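Local coordinates for 14-3-3 protein (Cryptosporidium parvum, PDB 3EFZ), which belongs to the 14-3-3 family and probably regulates signalling by binding phosphoserine-containing segments of partner proteins, at residues E214-E228 against L245-Q257. Residues are numbered along the deposited sequence; the frame is centred on the assembly and turned at random.
Sequences EGAMKFANRAIQAAE and LKILRDNVSQWEQ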
ATOM      1  N   GLU B 214      19.017 -24.480   8.234  1.00 35.98           N
ATOM      2  CA  GLU B 214      20.402 -24.833   7.923  1.00 36.49           C
ATOM      3  C   GLU B 214      20.610 -24.923   6.413  1.00 36.07           C
ATOM      4  O   GLU B 214      21.570 -24.360   5.880  1.00 36.15           O
ATOM      5  CB  GLU B 214      20.803 -26.142   8.624  1.00 36.32           C
ATOM      6  CG  GLU B 214      22.305 -26.442   8.573  1.00 37.56           C
ATOM      7  CD  GLU B 214      22.730 -27.602   9.466  1.00 37.74           C
ATOM      8  OE1 GLU B 214      23.795 -28.195   9.184  1.00 40.05           O
ATOM      9  OE2 GLU B 214      22.018 -27.917  10.453  1.00 39.27           O
ATOM     10  N   GLY B 215      19.692 -25.609   5.730  1.00 35.86           N
ATOM     11  CA  GLY B 215      19.694 -25.678   4.268  1.00 35.42           C
ATOM     12  C   GLY B 215      19.625 -24.284   3.669  1.00 35.36           C
ATOM     13  O   GLY B 215      20.298 -23.989   2.679  1.00 34.81           O
ATOM     14  N   ALA B 216      18.815 -23.430   4.298  1.00 35.14           N
ATOM     15  CA  ALA B 216      18.680 -22.018   3.930  1.00 35.08           C
ATOM     16  C   ALA B 216      20.006 -21.251   4.052  1.00 35.41           C
ATOM     17  O   ALA B 216      20.387 -20.496   3.144  1.00 35.57           O
ATOM     18  CB  ALA B 216      17.600 -21.351   4.791  1.00 34.49           C
ATOM     19  N   MET B 217      20.701 -21.436   5.169  1.00 35.66           N
ATOM     20  CA  MET B 217      21.936 -20.706   5.406  1.00 36.19           C
ATOM     21  C   MET B 217      23.104 -21.183   4.557  1.00 35.63           C
ATOM     22  O   MET B 217      23.892 -20.358   4.092  1.00 35.78           O
ATOM     23  CB  MET B 217      22.273 -20.648   6.890  1.00 36.77           C
ATOM     24  CG  MET B 217      21.912 -19.300   7.535  1.00 39.88           C
ATOM     25  SD  MET B 217      20.189 -18.727   7.443  1.00 44.97           S
ATOM     26  CE  MET B 217      20.141 -17.641   6.016  1.00 44.02           C
ATOM     27  N   LYS B 218      23.195 -22.490   4.323  1.00 34.97           N
ATOM     28  CA  LYS B 218      24.156 -23.028   3.354  1.00 34.69           C
ATOM     29  C   LYS B 218      23.899 -22.469   1.948  1.00 35.05           C
ATOM     30  O   LYS B 218      24.838 -22.122   1.222  1.00 35.52           O
ATOM     31  CB  LYS B 218      24.094 -24.555   3.325  1.00 34.67           C
ATOM     32  CG  LYS B 218      24.824 -25.226   4.463  1.00 33.16           C
ATOM     33  CD  LYS B 218      24.642 -26.731   4.409  1.00 33.09           C
ATOM     34  CE  LYS B 218      25.253 -27.400   5.636  1.00 33.99           C
ATOM     35  NZ  LYS B 218      24.786 -28.806   5.767  1.00 34.13           N
ATOM     36  N   PHE B 219      22.624 -22.383   1.578  1.00 34.51           N
ATOM     37  CA  PHE B 219      22.210 -21.846   0.280  1.00 34.53           C
ATOM     38  C   PHE B 219      22.664 -20.390   0.142  1.00 34.60           C
ATOM     39  O   PHE B 219      23.233 -20.003  -0.886  1.00 34.25           O
ATOM     40  CB  PHE B 219      20.685 -21.990   0.100  1.00 33.98           C
ATOM     41  CG  PHE B 219      20.192 -21.651  -1.285  1.00 34.31           C
ATOM     42  CD1 PHE B 219      19.539 -20.440  -1.526  1.00 34.97           C
ATOM     43  CD2 PHE B 219      20.387 -22.533  -2.353  1.00 34.23           C
ATOM     44  CE1 PHE B 219      19.069 -20.102  -2.817  1.00 34.28           C
ATOM     45  CE2 PHE B 219      19.932 -22.208  -3.654  1.00 35.51           C
ATOM     46  CZ  PHE B 219      19.269 -20.984  -3.881  1.00 34.04           C
ATOM     47  N   ALA B 220      22.422 -19.609   1.195  1.00 34.87           N
ATOM     48  CA  ALA B 220      22.839 -18.208   1.273  1.00 35.48           C
ATOM     49  C   ALA B 220      24.358 -18.041   1.278  1.00 35.76           C
ATOM     50  O   ALA B 220      24.875 -17.194   0.553  1.00 36.21           O
ATOM     51  CB  ALA B 220      22.223 -17.525   2.496  1.00 35.39           C
ATOM     52  N   ASN B 221      25.055 -18.841   2.096  1.00 35.70           N
ATOM     53  CA  ASN B 221      26.514 -18.879   2.133  1.00 35.98           C
ATOM     54  C   ASN B 221      27.106 -19.133   0.752  1.00 36.00           C
ATOM     55  O   ASN B 221      27.991 -18.405   0.307  1.00 36.47           O
ATOM     56  CB  ASN B 221      27.012 -19.972   3.098  1.00 36.36           C
ATOM     57  CG  ASN B 221      27.321 -19.445   4.499  1.00 36.85           C
ATOM     58  OD1 ASN B 221      27.381 -18.234   4.726  1.00 38.42           O
ATOM     59  ND2 ASN B 221      27.534 -20.366   5.445  1.00 36.66           N
ATOM     60  N   ARG B 222      26.616 -20.178   0.094  1.00 35.63           N
ATOM     61  CA  ARG B 222      27.021 -20.541  -1.263  1.00 35.67           C
ATOM     62  C   ARG B 222      27.002 -19.374  -2.247  1.00 35.61           C
ATOM     63  O   ARG B 222      27.944 -19.194  -3.020  1.00 35.03           O
ATOM     64  CB  ARG B 222      26.071 -21.599  -1.804  1.00 36.19           C
ATOM     65  CG  ARG B 222      26.642 -22.946  -1.892  1.00 35.79           C
ATOM     66  CD  ARG B 222      25.992 -23.622  -3.052  1.00 37.19           C
ATOM     67  NE  ARG B 222      24.703 -24.212  -2.729  1.00 36.82           N
ATOM     68  CZ  ARG B 222      23.697 -24.302  -3.590  1.00 39.42           C
ATOM     69  NH1 ARG B 222      23.808 -23.804  -4.822  1.00 39.17           N
ATOM     70  NH2 ARG B 222      22.566 -24.871  -3.210  1.00 41.69           N
ATOM     71  N   ALA B 223      25.901 -18.619  -2.220  1.00 35.34           N
ATOM     72  CA  ALA B 223      25.679 -17.473  -3.098  1.00 35.57           C
ATOM     73  C   ALA B 223      26.518 -16.255  -2.715  1.00 35.58           C
ATOM     74  O   ALA B 223      26.849 -15.430  -3.571  1.00 35.75           O
ATOM     75  CB  ALA B 223      24.198 -17.107  -3.119  1.00 34.91           C
ATOM     76  N   ILE B 224      26.836 -16.128  -1.432  1.00 35.91           N
ATOM     77  CA  ILE B 224      27.736 -15.072  -0.954  1.00 36.11           C
ATOM     78  C   ILE B 224      29.147 -15.298  -1.523  1.00 36.45           C
ATOM     79  O   ILE B 224      29.793 -14.364  -2.033  1.00 36.45           O
ATOM     80  CB  ILE B 224      27.795 -15.009   0.602  1.00 36.07           C
ATOM     81  CG1 ILE B 224      26.415 -14.707   1.191  1.00 35.11           C
ATOM     82  CG2 ILE B 224      28.789 -13.947   1.071  1.00 35.67           C
ATOM     83  CD1 ILE B 224      26.343 -14.918   2.678  1.00 32.94           C
ATOM     84  N   GLN B 225      29.606 -16.546  -1.436  1.00 36.71           N
ATOM     85  CA  GLN B 225      30.929 -16.924  -1.917  0.60 36.86           C
ATOM     86  C   GLN B 225      31.020 -16.920  -3.447  1.00 36.61           C
ATOM     87  O   GLN B 225      32.071 -16.626  -4.007  1.00 37.12           O
ATOM     88  CB  GLN B 225      31.346 -18.275  -1.323  0.60 36.95           C
ATOM     89  CG  GLN B 225      32.276 -18.174  -0.094  0.60 38.08           C
ATOM     90  CD  GLN B 225      31.772 -17.226   1.003  0.60 38.68           C
ATOM     91  OE1 GLN B 225      30.676 -17.397   1.547  0.60 38.24           O
ATOM     92  NE2 GLN B 225      32.591 -16.235   1.342  0.60 38.27           N
ATOM     93  N   ALA B 226      29.916 -17.237  -4.117  1.00 36.16           N
ATOM     94  CA  ALA B 226      29.873 -17.194  -5.575  1.00 35.79           C
ATOM     95  C   ALA B 226      29.930 -15.745  -6.071  1.00 35.70           C
ATOM     96  O   ALA B 226      30.583 -15.451  -7.081  1.00 35.28           O
ATOM     97  CB  ALA B 226      28.623 -17.895  -6.095  1.00 35.64           C
ATOM     98  N   ALA B 227      29.251 -14.847  -5.351  1.00 35.79           N
ATOM     99  CA  ALA B 227      29.219 -13.422  -5.693  1.00 35.93           C
ATOM    100  C   ALA B 227      30.569 -12.762  -5.486  1.00 36.17           C
ATOM    101  O   ALA B 227      31.010 -11.979  -6.320  1.00 36.08           O
ATOM    102  CB  ALA B 227      28.161 -12.700  -4.886  1.00 35.86           C
ATOM    103  N   GLU B 228      31.209 -13.089  -4.365  1.00 36.49           N
ATOM    104  CA  GLU B 228      32.509 -12.553  -3.990  1.00 37.05           C
ATOM    105  C   GLU B 228      33.608 -13.021  -4.958  1.00 37.46           C
ATOM    106  O   GLU B 228      34.520 -12.257  -5.304  1.00 37.23           O
ATOM    107  CB  GLU B 228      32.826 -12.956  -2.544  1.00 37.11           C
ATOM    108  CG  GLU B 228      33.554 -11.900  -1.717  1.00 37.55           C
ATOM    109  CD  GLU B 228      32.797 -10.580  -1.621  1.00 38.05           C
ATOM    110  OE1 GLU B 228      31.821 -10.490  -0.853  1.00 38.22           O
ATOM    111  OE2 GLU B 228      33.196  -9.627  -2.311  1.00 38.08           O
ATOM    112  N   LEU B 245      23.833  -8.494  -0.428  1.00 36.26           N
ATOM    113  CA  LEU B 245      24.899  -9.315   0.149  1.00 36.23           C
ATOM    114  C   LEU B 245      25.008  -9.085   1.643  1.00 36.25           C
ATOM    115  O   LEU B 245      25.272 -10.027   2.400  1.00 37.03           O
ATOM    116  CB  LEU B 245      26.245  -9.051  -0.529  1.00 36.16           C
ATOM    117  CG  LEU B 245      26.435  -9.645  -1.933  1.00 36.51           C
ATOM    118  CD1 LEU B 245      27.797  -9.229  -2.516  1.00 35.59           C
ATOM    119  CD2 LEU B 245      26.274 -11.170  -1.916  1.00 35.16           C
ATOM    120  N   LYS B 246      24.801  -7.839   2.070  1.00 35.70           N
ATOM    121  CA  LYS B 246      24.795  -7.514   3.491  1.00 35.47           C
ATOM    122  C   LYS B 246      23.673  -8.255   4.210  1.00 35.00           C
ATOM    123  O   LYS B 246      23.916  -8.885   5.240  1.00 35.70           O
ATOM    124  CB  LYS B 246      24.673  -6.003   3.721  1.00 35.26           C
ATOM    125  CG  LYS B 246      24.857  -5.590   5.179  1.00 36.04           C
ATOM    126  CD  LYS B 246      24.587  -4.110   5.403  1.00 35.66           C
ATOM    127  CE  LYS B 246      25.044  -3.672   6.792  1.00 36.87           C
ATOM    128  NZ  LYS B 246      24.355  -4.389   7.905  1.00 37.19           N
ATOM    129  N   ILE B 247      22.457  -8.174   3.668  1.00 34.43           N
ATOM    130  CA  ILE B 247      21.289  -8.850   4.238  1.00 33.85           C
ATOM    131  C   ILE B 247      21.509 -10.362   4.338  1.00 33.84           C
ATOM    132  O   ILE B 247      21.175 -10.972   5.357  1.00 33.60           O
ATOM    133  CB  ILE B 247      19.985  -8.548   3.443  1.00 33.77           C
ATOM    134  CG1 ILE B 247      19.643  -7.057   3.515  1.00 33.27           C
ATOM    135  CG2 ILE B 247      18.816  -9.394   3.971  1.00 33.23           C
ATOM    136  CD1 ILE B 247      18.665  -6.583   2.449  1.00 33.49           C
ATOM    137  N   LEU B 248      22.079 -10.948   3.286  1.00 33.62           N
ATOM    138  CA  LEU B 248      22.385 -12.380   3.260  1.00 33.33           C
ATOM    139  C   LEU B 248      23.419 -12.758   4.322  1.00 33.15           C
ATOM    140  O   LEU B 248      23.262 -13.764   5.019  1.00 32.71           O
ATOM    141  CB  LEU B 248      22.849 -12.827   1.860  1.00 33.13           C
ATOM    142  CG  LEU B 248      21.794 -12.944   0.753  1.00 33.03           C
ATOM    143  CD1 LEU B 248      22.433 -12.892  -0.624  1.00 33.56           C
ATOM    144  CD2 LEU B 248      20.970 -14.209   0.913  1.00 32.17           C
ATOM    145  N   ARG B 249      24.464 -11.944   4.441  1.00 33.26           N
ATOM    146  CA  ARG B 249      25.504 -12.138   5.454  1.00 33.46           C
ATOM    147  C   ARG B 249      24.977 -11.988   6.880  1.00 33.55           C
ATOM    148  O   ARG B 249      25.282 -12.815   7.738  1.00 33.34           O
ATOM    149  CB  ARG B 249      26.667 -11.172   5.233  1.00 33.41           C
ATOM    150  CG  ARG B 249      27.627 -11.612   4.157  1.00 33.76           C
ATOM    151  CD  ARG B 249      28.844 -10.696   4.119  1.00 33.96           C
ATOM    152  NE  ARG B 249      29.962 -11.298   3.394  1.00 34.36           N
ATOM    153  CZ  ARG B 249      30.307 -11.000   2.140  1.00 34.54           C
ATOM    154  NH1 ARG B 249      29.620 -10.099   1.443  1.00 33.86           N
ATOM    155  NH2 ARG B 249      31.352 -11.605   1.582  1.00 34.14           N
ATOM    156  N   ASP B 250      24.201 -10.930   7.117  1.00 33.66           N
ATOM    157  CA  ASP B 250      23.594 -10.671   8.420  1.00 34.34           C
ATOM    158  C   ASP B 250      22.726 -11.833   8.879  1.00 34.55           C
ATOM    159  O   ASP B 250      22.712 -12.182  10.060  1.00 34.54           O
ATOM    160  CB  ASP B 250      22.747  -9.395   8.382  1.00 34.50           C
ATOM    161  CG  ASP B 250      23.584  -8.132   8.263  1.00 35.56           C
ATOM    162  OD1 ASP B 250      24.831  -8.220   8.321  1.00 35.89           O
ATOM    163  OD2 ASP B 250      22.990  -7.042   8.107  1.00 37.41           O
ATOM    164  N   ASN B 251      22.004 -12.429   7.938  1.00 34.84           N
ATOM    165  CA  ASN B 251      21.105 -13.522   8.267  1.00 35.19           C
ATOM    166  C   ASN B 251      21.813 -14.836   8.580  1.00 35.47           C
ATOM    167  O   ASN B 251      21.391 -15.557   9.487  1.00 35.61           O
ATOM    168  CB  ASN B 251      20.052 -13.698   7.181  1.00 35.15           C
ATOM    169  CG  ASN B 251      18.910 -12.734   7.341  1.00 34.87           C
ATOM    170  OD1 ASN B 251      17.885 -13.077   7.916  1.00 34.85           O
ATOM    171  ND2 ASN B 251      19.089 -11.510   6.867  1.00 34.84           N
ATOM    172  N   VAL B 252      22.883 -15.138   7.844  1.00 35.71           N
ATOM    173  CA  VAL B 252      23.682 -16.336   8.121  1.00 36.14           C
ATOM    174  C   VAL B 252      24.366 -16.242   9.489  1.00 36.34           C
ATOM    175  O   VAL B 252      24.398 -17.229  10.232  1.00 36.33           O
ATOM    176  CB  VAL B 252      24.732 -16.653   7.015  1.00 35.95           C
ATOM    177  CG1 VAL B 252      25.429 -17.963   7.311  1.00 36.50           C
ATOM    178  CG2 VAL B 252      24.078 -16.753   5.656  1.00 36.32           C
ATOM    179  N   SER B 253      24.888 -15.057   9.821  1.00 36.64           N
ATOM    180  CA  SER B 253      25.625 -14.853  11.078  1.00 37.00           C
ATOM    181  C   SER B 253      24.728 -14.964  12.311  1.00 37.22           C
ATOM    182  O   SER B 253      25.116 -15.588  13.297  1.00 37.22           O
ATOM    183  CB  SER B 253      26.391 -13.522  11.076  1.00 36.96           C
ATOM    184  OG  SER B 253      25.604 -12.471  11.607  1.00 36.98           O
ATOM    185  N   GLN B 254      23.535 -14.368  12.246  1.00 37.56           N
ATOM    186  CA  GLN B 254      22.523 -14.510  13.303  1.00 38.01           C
ATOM    187  C   GLN B 254      22.159 -15.978  13.550  1.00 38.16           C
ATOM    188  O   GLN B 254      21.951 -16.392  14.698  1.00 38.24           O
ATOM    189  CB  GLN B 254      21.261 -13.714  12.963  1.00 38.06           C
ATOM    190  CG  GLN B 254      21.388 -12.211  13.165  1.00 39.02           C
ATOM    191  CD  GLN B 254      20.347 -11.416  12.379  1.00 40.39           C
ATOM    192  OE1 GLN B 254      19.485 -11.987  11.703  1.00 40.80           O
ATOM    193  NE2 GLN B 254      20.429 -10.090  12.462  1.00 40.41           N
ATOM    194  N   TRP B 255      22.087 -16.753  12.469  1.00 38.29           N
ATOM    195  CA  TRP B 255      21.866 -18.197  12.547  1.00 38.47           C
ATOM    196  C   TRP B 255      23.098 -18.930  13.105  1.00 38.56           C
ATOM    197  O   TRP B 255      22.970 -19.808  13.964  1.00 38.46           O
ATOM    198  CB  TRP B 255      21.466 -18.748  11.169  1.00 38.52           C
ATOM    199  CG  TRP B 255      21.536 -20.242  11.059  1.00 38.44           C
ATOM    200  CD1 TRP B 255      22.486 -20.971  10.403  1.00 38.36           C
ATOM    201  CD2 TRP B 255      20.626 -21.191  11.633  1.00 38.63           C
ATOM    202  NE1 TRP B 255      22.224 -22.314  10.528  1.00 38.60           N
ATOM    203  CE2 TRP B 255      21.090 -22.479  11.279  1.00 38.65           C
ATOM    204  CE3 TRP B 255      19.466 -21.080  12.415  1.00 38.59           C
ATOM    205  CZ2 TRP B 255      20.432 -23.652  11.678  1.00 38.59           C
ATOM    206  CZ3 TRP B 255      18.812 -22.248  12.814  1.00 38.61           C
ATOM    207  CH2 TRP B 255      19.299 -23.518  12.443  1.00 38.54           C
ATOM    208  N   GLU B 256      24.280 -18.551  12.615  1.00 38.71           N
ATOM    209  CA  GLU B 256      25.552 -19.122  13.068  1.00 38.91           C
ATOM    210  C   GLU B 256      25.847 -18.799  14.537  1.00 38.97           C
ATOM    211  O   GLU B 256      26.517 -19.573  15.226  1.00 38.97           O
ATOM    212  CB  GLU B 256      26.706 -18.642  12.180  1.00 38.93           C
ATOM    213  CG  GLU B 256      26.836 -19.387  10.848  1.00 38.97           C
ATOM    214  CD  GLU B 256      28.029 -18.926  10.014  1.00 38.92           C
ATOM    215  OE1 GLU B 256      28.898 -18.199  10.544  1.00 38.83           O
ATOM    216  OE2 GLU B 256      28.100 -19.296   8.823  1.00 38.56           O
ATOM    217  N   GLN B 257      25.347 -17.655  15.001  1.00 39.01           N
ATOM    218  CA  GLN B 257      25.468 -17.247  16.403  1.00 38.90           C
ATOM    219  C   GLN B 257      24.127 -17.456  17.110  1.00 38.89           C
ATOM    220  O   GLN B 257      23.374 -16.506  17.349  1.00 38.86           O
ATOM    221  CB  GLN B 257      25.935 -15.789  16.510  1.00 38.92           C
ATOM    222  CG  GLN B 257      27.303 -15.528  15.885  1.00 38.83           C
ATOM    223  CD  GLN B 257      27.567 -14.050  15.625  1.00 38.75           C
ATOM    224  OE1 GLN B 257      27.523 -13.592  14.475  1.00 38.19           O
ATOM    225  NE2 GLN B 257      27.844 -13.297  16.693  1.00 38.22           N
TER
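Glu214 meets the indole of Trp255 obliquely, mostly through its backbone, with its N 3.8 Å from CZ2 of Trp255. One turn on, Met217 packs against both Trp255 and Val252. CG of Met217 lies 3.4 Å from CD1 of Trp255. The bends at chi2 and chi3 bring SD of Met217 to 4.7 Å from the centroid of the Trp255 five-membered ring, an oblique Met-aromatic contact, and leave CE against CB of Asn251. The amide of Asn251 turns back along its own helix, where ND2 bonds to Ile247 O at 2.6 Å.

Val252 is a knob in the hole formed by Met217, Ala220, Asn221 and Ile224. CG2 of Val252 rests on CB of Ala220 at 3.7 Å and also meets OD1 of Asn221, while CG1, anti to the backbone N (chi1 -175°), lies closer to the same amide oxygen. CB of Ala220 also touches CD2 of Leu248. Ile224 splits its branches: CG1 slides past CB of Leu248, and CG2 lies over the centre of one face of the Arg249 guanidinium, 3.4 Å above its plane. Ala227 closes the apolar row against CD2 of Leu245.

Glu228 reaches Arg249 in a salt bridge. Glu228 OE1 takes a nearly straight bond (161°) from Arg249 NH2 at 2.7 Å, on its anti side and close to the guanidinium plane, plus a weak one from NH1; OE2 makes a salt bridge with Arg231, so each oxygen has an arginine partner.

The helices run roughly antiparallel (139°), segment axes 9.6 Å apart at closest approach, as the C-terminal helical pair of the all-helical 14-3-3 fold. Helix 193-207 packs on another side of helix 213-228, through Ala216, Phe219 and Ala223, continuing the antiparallel array.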